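Side-chain contacts in outer membrane protein SusF (PDB 4FE9), which binds starch at the cell surface of Bacteroides thetaiotaomicron, before the polysaccharide is transported into the periplasm for degradation: residues 68-71 against 77-80; 241-246 against 252-257; 370-375 against 456-461; 37-42 against 93-98. All coordinates share one frame; numbering follows the deposited sequence.

Contact 1: 68-71 against 77-80; sequences NSLT and TIPF
Leu70 meets both Ile78 and Phe80 where strand 64-72 of the Ig-like N-terminal domain faces the loop leading to strand 81-82. The strand side offers one large apolar group and the loop brings two to it. CG of Leu70 stands anti to the backbone N (chi1 -178°), which places CD2 at Ile78 and CD1 at the Phe80 ring. CD2 runs alongside the branch methyl of Ile78, the two side chains pointing the same way, with Leu70 CD2 3.6 Å from Ile78 CG2. The other methyl, Leu70 CD1, comes to 4.0 Å from CG of Phe80. The ring and the leucine slide past each other in opposite directions, and Leu70 CB lies over one face of the Phe80 ring, 4.1 Å above the plane and displaced toward the rim. Phe80 has its CG tucked between its own N and carbonyl carbon (chi1 70°), which sets that ring face against Leu70. Behind the contact, Ile78 also packs on Leu95 of helix 92-102, Phe80 touches Val67 and Val90, and Leu70 leans on Ile117 of strand 111-122. No direct hydrogen bond joins the two segments. A water stands in for one: it accepts from Ile78 N at 2.8 Å and donates to Leu70 O at 2.7 Å.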
loop_
_atom_site.group_PDB
_atom_site.type_symbol
_atom_site.label_atom_id
_atom_site.label_comp_id
_atom_site.label_asym_id
_atom_site.label_seq_id
_atom_site.Cartn_x
_atom_site.Cartn_y
_atom_site.Cartn_z
ATOM N N ASN A 68 -1.728 -1.460 -37.755
ATOM C CA ASN A 68 -0.464 -1.082 -37.085
ATOM C C ASN A 68 -0.531 -1.365 -35.592
ATOM O O ASN A 68 0.477 -1.632 -34.961
ATOM C CB ASN A 68 -0.165 0.439 -37.267
ATOM C CG ASN A 68 -0.188 0.856 -38.692
ATOM O OD1 ASN A 68 0.337 0.148 -39.560
ATOM N ND2 ASN A 68 -0.943 1.914 -38.987
ATOM N N SER A 69 -1.700 -1.191 -34.997
ATOM C CA SER A 69 -1.855 -1.619 -33.597
ATOM C C SER A 69 -3.311 -1.745 -33.215
ATOM O O SER A 69 -4.156 -1.157 -33.864
ATOM C CB SER A 69 -1.121 -0.668 -32.650
ATOM O OG SER A 69 -1.774 0.576 -32.560
ATOM N N LEU A 70 -3.611 -2.741 -32.388
ATOM C CA LEU A 70 -4.945 -2.859 -31.796
ATOM C C LEU A 70 -4.801 -2.941 -30.297
ATOM O O LEU A 70 -4.146 -3.842 -29.784
ATOM C CB LEU A 70 -5.644 -4.100 -32.324
ATOM C CG LEU A 70 -7.082 -4.345 -31.847
ATOM C CD1 LEU A 70 -7.864 -5.162 -32.844
ATOM C CD2 LEU A 70 -7.044 -5.055 -30.531
ATOM N N THR A 71 -5.249 -1.924 -29.599
ATOM C CA THR A 71 -5.024 -1.889 -28.179
ATOM C C THR A 71 -6.342 -1.915 -27.405
ATOM O O THR A 71 -7.377 -1.611 -27.953
ATOM C CB THR A 71 -4.154 -0.681 -27.761
ATOM O OG1 THR A 71 -4.914 0.514 -27.859
ATOM C CG2 THR A 71 -2.970 -0.555 -28.635
ATOM N N THR A 77 -2.236 -5.177 -25.472
ATOM C CA THR A 77 -2.401 -5.766 -26.782
ATOM C C THR A 77 -2.930 -7.182 -26.636
ATOM O O THR A 77 -2.958 -7.735 -25.534
ATOM C CB THR A 77 -1.070 -5.814 -27.550
ATOM O OG1 THR A 77 -0.098 -6.463 -26.736
ATOM C CG2 THR A 77 -0.576 -4.377 -27.889
ATOM N N ILE A 78 -3.329 -7.751 -27.756
ATOM C CA ILE A 78 -3.976 -9.038 -27.822
ATOM C C ILE A 78 -3.756 -9.520 -29.265
ATOM O O ILE A 78 -3.850 -8.723 -30.198
ATOM C CB ILE A 78 -5.519 -8.893 -27.611
ATOM C CG1 ILE A 78 -6.196 -10.255 -27.650
ATOM C CG2 ILE A 78 -6.152 -7.977 -28.717
ATOM C CD1 ILE A 78 -7.556 -10.281 -26.899
ATOM N N PRO A 79 -3.434 -10.813 -29.445
ATOM C CA PRO A 79 -3.480 -11.420 -30.767
ATOM C C PRO A 79 -4.859 -11.185 -31.442
ATOM O O PRO A 79 -5.882 -11.341 -30.807
ATOM C CB PRO A 79 -3.283 -12.920 -30.475
ATOM C CG PRO A 79 -2.566 -12.956 -29.152
ATOM C CD PRO A 79 -3.079 -11.778 -28.385
ATOM N N PHE A 80 -4.867 -10.964 -32.750
ATOM C CA PHE A 80 -6.128 -10.680 -33.444
ATOM C C PHE A 80 -6.013 -11.102 -34.869
ATOM O O PHE A 80 -4.895 -11.307 -35.368
ATOM C CB PHE A 80 -6.510 -9.167 -33.329
ATOM C CG PHE A 80 -5.611 -8.248 -34.118
ATOM C CD1 PHE A 80 -4.376 -7.840 -33.599
ATOM C CD2 PHE A 80 -5.947 -7.879 -35.435
ATOM C CE1 PHE A 80 -3.519 -7.010 -34.347
ATOM C CE2 PHE A 80 -5.039 -7.174 -36.244
ATOM C CZ PHE A 80 -3.842 -6.700 -35.696
HETATM O O HOH W 1 -3.067 -6.310 -30.110
#

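Contact 2: 241-246 against 252-257; sequences IKISFD and FTVKDN. With EDO (1,2-ethanediol), chain E.
Strands 241-246 and 252-256 pair antiparallel, their axes 4.7 Å apart, and four backbone hydrogen bonds tie Lys242 to Lys255 and Ser244 to Thr253. Ser244 N to Thr253 O is the straightest, 2.8 Å with 170° at the hydrogen; the return bond from Thr253 N to Ser244 O is more bent, at 144°. The face carrying Ile243, Phe245, Phe252 and Val254 is buried and closely packed, though largely by neighbouring strands. Ile243 and Val254 run side by side, CG1 of Ile243 4.2 Å from CG2 of Val254, and CD1 of Ile241 crosses at a slant to reach Val254 CG1. Both Ile243 and Val254 also rest on Phe192, a residue of the glucose-binding site, while Phe245 meets Tyr153 edge-to-face.

The other face is polar and wetter. Thr253 OG1 sits between its own N and carbonyl carbon (chi1 55°), next to Ser244 CB; the two hydroxyls are bridged by a water that also donates to Lys242 O. A 1,2-ethanediol, probably from the crystallisation liquor, hydrogen-bonds Thr253 OG1 through its O2 at 3.3 Å. Lys242 and Lys255 swing their ends away, and Lys255 NZ forms a salt bridge with Asp360. Where Ile241 begins its strand, Asn257 packs its CB 3.5 Å from Ile241 C, its amide held by Glu183 and by a water bonded to Ile241 O. This is a beta hairpin with one face in the core and one toward water, part of the beta-sandwich of carbohydrate-binding module 1.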
loop_
_atom_site.group_PDB
_atom_site.type_symbol
_atom_site.label_atom_id
_atom_site.label_comp_id
_atom_site.label_asym_id
_atom_site.label_seq_id
_atom_site.Cartn_x
_atom_site.Cartn_y
_atom_site.Cartn_z
ATOM N N ILE A 241 7.078 -13.405 6.362
ATOM C CA ILE A 241 6.297 -13.102 5.174
ATOM C C ILE A 241 4.860 -12.882 5.541
ATOM O O ILE A 241 4.442 -13.182 6.658
ATOM C CB ILE A 241 6.384 -14.233 4.120
ATOM C CG1 ILE A 241 5.824 -15.554 4.665
ATOM C CG2 ILE A 241 7.797 -14.408 3.643
ATOM C CD1 ILE A 241 5.580 -16.558 3.559
ATOM N N LYS A 242 4.130 -12.226 4.644
ATOM C CA LYS A 242 2.698 -12.071 4.792
ATOM C C LYS A 242 2.006 -12.479 3.491
ATOM O O LYS A 242 2.377 -12.013 2.419
ATOM C CB LYS A 242 2.374 -10.615 5.106
ATOM C CG LYS A 242 0.889 -10.318 5.102
ATOM C CD LYS A 242 0.644 -8.829 5.175
ATOM C CE LYS A 242 -0.015 -8.456 6.482
ATOM N NZ LYS A 242 -0.122 -6.941 6.595
ATOM N N ILE A 243 1.079 -13.411 3.588
ATOM C CA ILE A 243 0.378 -13.930 2.441
ATOM C C ILE A 243 -1.022 -13.312 2.453
ATOM O O ILE A 243 -1.659 -13.295 3.498
ATOM C CB ILE A 243 0.216 -15.437 2.545
ATOM C CG1 ILE A 243 1.563 -16.132 2.427
ATOM C CG2 ILE A 243 -0.711 -15.964 1.423
ATOM C CD1 ILE A 243 1.457 -17.618 2.745
ATOM N N SER A 244 -1.374 -12.588 1.384
ATOM C CA SER A 244 -2.698 -11.939 1.303
ATOM C C SER A 244 -3.525 -12.529 0.204
ATOM O O SER A 244 -3.016 -12.758 -0.907
ATOM C CB SER A 244 -2.558 -10.444 1.077
ATOM O OG SER A 244 -1.893 -9.850 2.171
ATOM N N PHE A 245 -4.817 -12.680 0.463
ATOM C CA PHE A 245 -5.733 -13.315 -0.481
ATOM C C PHE A 245 -7.012 -12.464 -0.565
ATOM O O PHE A 245 -7.671 -12.223 0.453
ATOM C CB PHE A 245 -6.085 -14.728 0.003
ATOM C CG PHE A 245 -7.263 -15.337 -0.706
ATOM C CD1 PHE A 245 -7.414 -15.192 -2.084
ATOM C CD2 PHE A 245 -8.261 -16.011 0.014
ATOM C CE1 PHE A 245 -8.489 -15.736 -2.744
ATOM C CE2 PHE A 245 -9.345 -16.585 -0.644
ATOM C CZ PHE A 245 -9.490 -16.407 -2.026
ATOM N N ASP A 246 -7.263 -11.898 -1.748
ATOM C CA ASP A 246 -8.441 -11.058 -1.991
ATOM C C ASP A 246 -9.513 -11.912 -2.634
ATOM O O ASP A 246 -9.366 -12.379 -3.785
ATOM C CB ASP A 246 -8.028 -9.890 -2.908
ATOM C CG ASP A 246 -9.180 -8.951 -3.257
ATOM O OD1 ASP A 246 -10.386 -9.366 -3.183
ATOM O OD2 ASP A 246 -8.862 -7.823 -3.732
ATOM N N PHE A 252 -3.621 -12.822 -5.097
ATOM C CA PHE A 252 -2.824 -13.062 -3.906
ATOM C C PHE A 252 -1.544 -12.270 -4.020
ATOM O O PHE A 252 -1.092 -11.963 -5.138
ATOM C CB PHE A 252 -2.523 -14.540 -3.780
ATOM C CG PHE A 252 -1.481 -15.034 -4.757
ATOM C CD1 PHE A 252 -1.864 -15.640 -5.956
ATOM C CD2 PHE A 252 -0.119 -14.847 -4.497
ATOM C CE1 PHE A 252 -0.899 -16.072 -6.883
ATOM C CE2 PHE A 252 0.851 -15.247 -5.408
ATOM C CZ PHE A 252 0.472 -15.873 -6.602
ATOM N N THR A 253 -1.010 -11.825 -2.887
ATOM C CA THR A 253 0.392 -11.424 -2.822
ATOM C C THR A 253 1.099 -12.178 -1.694
ATOM O O THR A 253 0.461 -12.628 -0.737
ATOM C CB THR A 253 0.537 -9.952 -2.540
ATOM O OG1 THR A 253 -0.174 -9.651 -1.344
ATOM C CG2 THR A 253 -0.012 -9.095 -3.737
ATOM N N VAL A 254 2.409 -12.325 -1.836
ATOM C CA VAL A 254 3.270 -12.731 -0.757
ATOM C C VAL A 254 4.342 -11.676 -0.612
ATOM O O VAL A 254 5.093 -11.436 -1.557
ATOM C CB VAL A 254 3.938 -14.053 -1.075
ATOM C CG1 VAL A 254 4.793 -14.505 0.117
ATOM C CG2 VAL A 254 2.847 -15.140 -1.406
ATOM N N LYS A 255 4.422 -11.054 0.569
ATOM C CA LYS A 255 5.258 -9.890 0.769
ATOM C C LYS A 255 6.201 -10.075 1.957
ATOM O O LYS A 255 5.926 -10.859 2.848
ATOM C CB LYS A 255 4.389 -8.640 0.959
ATOM C CG LYS A 255 3.726 -8.195 -0.381
ATOM C CD LYS A 255 2.511 -7.263 -0.201
ATOM C CE LYS A 255 2.770 -6.200 0.819
ATOM N NZ LYS A 255 2.106 -4.910 0.411
ATOM N N ASP A 256 7.392 -9.485 1.842
ATOM C CA ASP A 256 8.363 -9.410 2.945
ATOM C C ASP A 256 7.699 -8.713 4.149
ATOM O O ASP A 256 7.038 -7.676 3.995
ATOM C CB ASP A 256 9.593 -8.636 2.427
ATOM C CG ASP A 256 10.669 -8.417 3.485
ATOM O OD1 ASP A 256 10.519 -8.873 4.644
ATOM O OD2 ASP A 256 11.646 -7.706 3.158
ATOM N N ASN A 257 7.713 -9.375 5.304
ATOM C CA ASN A 257 7.006 -8.840 6.465
ATOM C C ASN A 257 7.958 -8.520 7.614
ATOM O O ASN A 257 7.542 -8.464 8.781
ATOM C CB ASN A 257 5.909 -9.812 6.919
ATOM C CG ASN A 257 4.801 -9.118 7.714
ATOM O OD1 ASN A 257 4.457 -7.959 7.440
ATOM N ND2 ASN A 257 4.278 -9.805 8.747
HETATM C C1 EDO E . -4.151 -9.522 -3.275
HETATM O O1 EDO E . -4.262 -8.319 -4.026
HETATM C C2 EDO E . -4.156 -9.199 -1.795
HETATM O O2 EDO E . -3.141 -8.232 -1.528
HETATM O O HOH W 2 5.467 -12.480 9.396
HETATM O O HOH W 3 0.807 -9.895 1.278
HETATM O O HOH W 4 2.358 -6.513 8.663
#

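Contact 3: 370-375 against 456-461; sequences VYLMGD and QKVYLN
Val370 has CG1 anti to its own N (chi1 178°), whereas Leu460 turns CG anti to its carbonyl carbon (chi1 -51°) and carries on extended to CD1. These settings make the two side chains reach for each other tip to tip, Val370 CG1 ending 4.1 Å from Leu460 CD1. Two residues away on each strand, a second valine-leucine pair meets, Leu372 CD1 lying 4.3 Å from Val458 CG2. The backbones stay well apart, with CA atoms of Leu372 and Val458 8.7 Å from each other, as expected of strands in two different sheets that face across a beta-sandwich core and do not pair. Strand 371-374 belongs to the sheet with 410-415, and strand 458-461 lies between 401-402 and 466-469, all within carbohydrate-binding module 3. Further apolar groups close in around the methyls: Phe431 packs on both Val370 and Leu460, and Ile414 on both Val370 and Val458. Hydrocarbon alone meets between the two strands, without a hydrogen bond or an opposed charge. The contact therefore depends on dispersion, on the fit of methyl against methyl and on the burial of hydrocarbon away from water.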
loop_
_atom_site.group_PDB
_atom_site.type_symbol
_atom_site.label_atom_id
_atom_site.label_comp_id
_atom_site.label_asym_id
_atom_site.label_seq_id
_atom_site.Cartn_x
_atom_site.Cartn_y
_atom_site.Cartn_z
ATOM N N VAL A 370 1.245 18.165 20.996
ATOM C CA VAL A 370 1.556 17.419 22.220
ATOM C C VAL A 370 0.457 17.693 23.223
ATOM O O VAL A 370 -0.057 18.821 23.304
ATOM C CB VAL A 370 2.895 17.857 22.799
ATOM C CG1 VAL A 370 3.211 17.098 24.121
ATOM C CG2 VAL A 370 3.965 17.647 21.825
ATOM N N TYR A 371 0.021 16.655 23.926
ATOM C CA TYR A 371 -1.160 16.765 24.769
ATOM C C TYR A 371 -0.889 16.379 26.219
ATOM O O TYR A 371 -0.320 15.312 26.500
ATOM C CB TYR A 371 -2.278 15.915 24.233
ATOM C CG TYR A 371 -2.856 16.378 22.905
ATOM C CD1 TYR A 371 -3.945 17.250 22.868
ATOM C CD2 TYR A 371 -2.443 15.782 21.699
ATOM C CE1 TYR A 371 -4.581 17.550 21.674
ATOM C CE2 TYR A 371 -3.050 16.095 20.504
ATOM C CZ TYR A 371 -4.122 16.982 20.495
ATOM O OH TYR A 371 -4.723 17.307 19.306
ATOM N N LEU A 372 -1.440 17.176 27.133
ATOM C CA LEU A 372 -1.594 16.777 28.517
ATOM C C LEU A 372 -2.732 15.791 28.668
ATOM O O LEU A 372 -3.821 15.972 28.100
ATOM C CB LEU A 372 -1.821 17.999 29.400
ATOM C CG LEU A 372 -1.566 17.804 30.894
ATOM C CD1 LEU A 372 -0.048 17.586 31.166
ATOM C CD2 LEU A 372 -2.101 19.026 31.687
ATOM N N MET A 373 -2.484 14.718 29.410
ATOM C CA MET A 373 -3.496 13.691 29.615
ATOM C C MET A 373 -3.645 13.393 31.097
ATOM O O MET A 373 -2.689 13.498 31.856
ATOM C CB MET A 373 -3.109 12.398 28.880
ATOM C CG MET A 373 -2.842 12.604 27.406
ATOM S SD MET A 373 -4.391 12.691 26.516
ATOM C CE MET A 373 -5.150 11.095 26.884
ATOM N N GLY A 374 -4.811 12.904 31.463
ATOM C CA GLY A 374 -5.023 12.330 32.767
ATOM C C GLY A 374 -5.400 13.407 33.749
ATOM O O GLY A 374 -6.172 14.329 33.422
ATOM N N ASP A 375 -4.908 13.277 34.967
ATOM C CA ASP A 375 -5.614 13.806 36.106
ATOM C C ASP A 375 -5.420 15.320 36.206
ATOM O O ASP A 375 -6.296 16.037 36.690
ATOM C CB ASP A 375 -5.136 13.131 37.373
ATOM C CG ASP A 375 -5.866 11.811 37.645
ATOM O OD1 ASP A 375 -6.963 11.600 37.077
ATOM O OD2 ASP A 375 -5.416 11.061 38.544
ATOM N N GLN A 456 1.010 23.961 38.368
ATOM C CA GLN A 456 2.263 23.621 37.697
ATOM C C GLN A 456 2.025 23.381 36.192
ATOM O O GLN A 456 0.892 23.237 35.751
ATOM C CB GLN A 456 2.896 22.377 38.330
ATOM C CG GLN A 456 3.596 22.610 39.649
ATOM C CD GLN A 456 4.344 21.364 40.137
ATOM O OE1 GLN A 456 3.815 20.249 40.083
ATOM N NE2 GLN A 456 5.590 21.545 40.553
ATOM N N LYS A 457 3.110 23.291 35.432
ATOM C CA LYS A 457 3.036 22.911 34.023
ATOM C C LYS A 457 4.317 22.212 33.558
ATOM O O LYS A 457 5.342 22.287 34.232
ATOM C CB LYS A 457 2.715 24.147 33.138
ATOM C CG LYS A 457 3.485 25.392 33.481
ATOM C CD LYS A 457 3.167 26.549 32.507
ATOM C CE LYS A 457 1.696 26.870 32.491
ATOM N NZ LYS A 457 1.454 28.309 32.251
ATOM N N VAL A 458 4.245 21.499 32.425
ATOM C CA VAL A 458 5.428 20.772 31.875
ATOM C C VAL A 458 6.201 21.634 30.869
ATOM O O VAL A 458 5.596 22.255 30.023
ATOM C CB VAL A 458 4.998 19.448 31.135
ATOM C CG1 VAL A 458 6.215 18.659 30.723
ATOM C CG2 VAL A 458 4.081 18.621 31.999
ATOM N N TYR A 459 7.535 21.519 30.861
ATOM C CA TYR A 459 8.366 22.156 29.827
ATOM C C TYR A 459 9.212 21.129 29.081
ATOM O O TYR A 459 10.064 20.475 29.681
ATOM C CB TYR A 459 9.295 23.239 30.444
ATOM C CG TYR A 459 8.556 24.355 31.170
ATOM C CD1 TYR A 459 8.536 25.656 30.665
ATOM C CD2 TYR A 459 7.852 24.098 32.332
ATOM C CE1 TYR A 459 7.783 26.643 31.275
ATOM C CE2 TYR A 459 7.129 25.080 32.964
ATOM C CZ TYR A 459 7.117 26.355 32.447
ATOM O OH TYR A 459 6.417 27.319 33.101
ATOM N N LEU A 460 9.108 21.117 27.747
ATOM C CA LEU A 460 9.834 20.136 26.936
ATOM C C LEU A 460 10.746 20.796 25.940
ATOM O O LEU A 460 10.293 21.545 25.067
ATOM C CB LEU A 460 8.859 19.223 26.185
ATOM C CG LEU A 460 7.763 18.547 26.998
ATOM C CD1 LEU A 460 6.646 18.080 26.094
ATOM C CD2 LEU A 460 8.346 17.389 27.776
ATOM N N ASN A 461 12.007 20.420 25.973
ATOM C CA ASN A 461 12.905 20.758 24.909
ATOM C C ASN A 461 13.231 19.544 24.064
ATOM O O ASN A 461 14.125 18.775 24.394
ATOM C CB ASN A 461 14.187 21.360 25.477
ATOM C CG ASN A 461 15.073 21.948 24.409
ATOM O OD1 ASN A 461 15.159 21.422 23.294
ATOM N ND2 ASN A 461 15.828 22.974 24.776
#

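Contact 4: 37-42 against 93-98; sequences ASIVMD and AQLDSV. With EDO (1,2-ethanediol), chain D.
Ile39 is the first residue of 37-42 to touch 93-98, its side chain crossing that of Leu95 at an angle. Ile39 CG1 lies anti to the carbonyl carbon (chi1 -67°) and the chain then extends, bringing Ile39 CD1 to 3.7 Å from Leu95 CD2. Leu140 of strand 128-141 touches both residues, so this pair belongs to the apolar layer between the helix and the sheet of the N-terminal domain. Val40 faces the other way, as alternation along a strand demands, and its CG1 meets a 1,2-ethanediol probably left from the crystallisation liquor. Met41 turns back to the helix, at Asp96. Its chain folds at both chi2 (-56°) and chi3 (-65°), laying the thioether across the side of Asp96, with CG and CE at the carboxylate and SD beside CB. Met41 CG lies 3.7 Å from Asp96 OD1, Met41 SD is 3.9 Å from Asp96 CB, and Met41 CE comes to 3.6 Å from Asp96 OD2. The walk ends at Asp42, whose OD2 is hydrogen-bonded with Thr144 OG1 on the side away from the helix.

Asp96 OD1 finds its hydrogen bond in Gln100 NE2, one turn further along the helix. Met41 touches the acid by van der Waals contact alone, two of its carbons lying against the carboxylate, an apolar group on a polar one, while Ile39 and Leu95 supply purely apolar packing beside it.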
loop_
_atom_site.group_PDB
_atom_site.type_symbol
_atom_site.label_atom_id
_atom_site.label_comp_id
_atom_site.label_asym_id
_atom_site.label_seq_id
_atom_site.Cartn_x
_atom_site.Cartn_y
_atom_site.Cartn_z
ATOM N N ALA A 37 -20.707 -7.537 -28.618
ATOM C CA ALA A 37 -20.427 -6.269 -27.927
ATOM C C ALA A 37 -20.623 -6.362 -26.405
ATOM O O ALA A 37 -20.058 -5.577 -25.651
ATOM C CB ALA A 37 -21.276 -5.120 -28.526
ATOM N N SER A 38 -21.316 -7.418 -25.962
ATOM C CA SER A 38 -21.703 -7.545 -24.567
ATOM C C SER A 38 -21.534 -8.968 -24.118
ATOM O O SER A 38 -22.504 -9.723 -24.085
ATOM C CB SER A 38 -23.176 -7.139 -24.376
ATOM O OG SER A 38 -23.388 -5.804 -24.754
ATOM N N ILE A 39 -20.303 -9.349 -23.779
ATOM C CA ILE A 39 -19.960 -10.748 -23.611
ATOM C C ILE A 39 -20.117 -11.184 -22.122
ATOM O O ILE A 39 -19.731 -10.461 -21.219
ATOM C CB ILE A 39 -18.515 -10.974 -24.031
ATOM C CG1 ILE A 39 -18.365 -10.751 -25.513
ATOM C CG2 ILE A 39 -18.031 -12.395 -23.628
ATOM C CD1 ILE A 39 -16.925 -10.438 -25.913
ATOM N N VAL A 40 -20.811 -12.295 -21.898
ATOM C CA VAL A 40 -20.948 -12.875 -20.547
ATOM C C VAL A 40 -20.258 -14.218 -20.528
ATOM O O VAL A 40 -20.691 -15.143 -21.186
ATOM C CB VAL A 40 -22.479 -13.073 -20.172
ATOM C CG1 VAL A 40 -22.619 -13.853 -18.860
ATOM C CG2 VAL A 40 -23.175 -11.725 -20.049
ATOM N N MET A 41 -19.130 -14.305 -19.863
ATOM C CA MET A 41 -18.257 -15.469 -20.047
ATOM C C MET A 41 -18.995 -16.743 -19.597
ATOM O O MET A 41 -18.819 -17.817 -20.183
ATOM C CB MET A 41 -16.955 -15.308 -19.260
ATOM C CG MET A 41 -15.985 -14.305 -19.849
ATOM S SD MET A 41 -15.605 -14.705 -21.552
ATOM C CE MET A 41 -14.745 -16.275 -21.334
ATOM N N ASP A 42 -19.801 -16.627 -18.544
ATOM C CA ASP A 42 -20.576 -17.791 -18.062
ATOM C C ASP A 42 -21.316 -18.419 -19.218
ATOM O O ASP A 42 -21.355 -19.629 -19.349
ATOM C CB ASP A 42 -21.576 -17.361 -16.998
ATOM C CG ASP A 42 -20.962 -17.254 -15.630
ATOM O OD1 ASP A 42 -19.927 -17.916 -15.367
ATOM O OD2 ASP A 42 -21.504 -16.500 -14.805
ATOM N N ALA A 93 -10.919 -16.606 -25.012
ATOM C CA ALA A 93 -10.126 -16.871 -23.793
ATOM C C ALA A 93 -9.072 -15.777 -23.574
ATOM O O ALA A 93 -8.791 -15.402 -22.441
ATOM C CB ALA A 93 -9.472 -18.234 -23.876
ATOM N N GLN A 94 -8.501 -15.232 -24.652
ATOM C CA GLN A 94 -7.439 -14.236 -24.462
ATOM C C GLN A 94 -8.023 -12.864 -24.207
ATOM O O GLN A 94 -7.427 -12.069 -23.509
ATOM C CB GLN A 94 -6.512 -14.178 -25.656
ATOM C CG GLN A 94 -5.920 -15.498 -25.963
ATOM C CD GLN A 94 -4.921 -15.437 -27.088
ATOM O OE1 GLN A 94 -5.224 -14.968 -28.181
ATOM N NE2 GLN A 94 -3.732 -15.971 -26.845
ATOM N N LEU A 95 -9.215 -12.602 -24.751
ATOM C CA LEU A 95 -9.921 -11.359 -24.444
ATOM C C LEU A 95 -10.301 -11.329 -22.947
ATOM O O LEU A 95 -10.094 -10.343 -22.262
ATOM C CB LEU A 95 -11.181 -11.242 -25.298
ATOM C CG LEU A 95 -12.006 -9.954 -25.100
ATOM C CD1 LEU A 95 -11.176 -8.696 -25.393
ATOM C CD2 LEU A 95 -13.234 -9.994 -26.026
ATOM N N ASP A 96 -10.812 -12.443 -22.473
ATOM C CA ASP A 96 -11.139 -12.631 -21.052
ATOM C C ASP A 96 -9.895 -12.453 -20.175
ATOM O O ASP A 96 -9.880 -11.619 -19.302
ATOM C CB ASP A 96 -11.788 -14.025 -20.880
ATOM C CG ASP A 96 -12.225 -14.319 -19.430
ATOM O OD1 ASP A 96 -12.632 -13.388 -18.698
ATOM O OD2 ASP A 96 -12.111 -15.492 -19.017
ATOM N N SER A 97 -8.791 -13.093 -20.563
ATOM C CA SER A 97 -7.494 -12.905 -19.885
ATOM C C SER A 97 -7.049 -11.452 -19.868
ATOM O O SER A 97 -6.550 -10.943 -18.864
ATOM C CB SER A 97 -6.408 -13.773 -20.556
ATOM O OG SER A 97 -6.585 -15.130 -20.216
ATOM N N VAL A 98 -7.137 -10.799 -21.004
ATOM C CA VAL A 98 -6.646 -9.449 -21.072
ATOM C C VAL A 98 -7.539 -8.507 -20.233
ATOM O O VAL A 98 -7.053 -7.549 -19.623
ATOM C CB VAL A 98 -6.519 -8.981 -22.563
ATOM C CG1 VAL A 98 -6.349 -7.507 -22.632
ATOM C CG2 VAL A 98 -5.311 -9.681 -23.221
HETATM C C1 EDO D . -24.729 -13.469 -14.817
HETATM O O1 EDO D . -24.158 -13.340 -13.500
HETATM C C2 EDO D . -24.027 -14.600 -15.553
HETATM O O2 EDO D . -23.817 -15.722 -14.661
#

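Contacts 1 and 4 belong together: their centres are 16 Å apart, contact 1 is nested in the loop that contact 4 closes, and they touch where Ile78 CD1 packs against Leu95 N at 3.6 Å and Pro79 CG against Gln94 OE1. Helix 92-102 is thus packed against both 77-80 and 37-42. Contact 2, 28 Å between centres from contact 4, lies in a sugar-binding module, the side chain of Phe252 about 13 Å from a bound glucose and that of Ile243 about 4 Å from the side chain of Phe192 of the glucose site. Contact 3, in the last module, sits 66 Å from contact 1 between centres, with the side chain of Leu372 about 7 Å from the sodium ion.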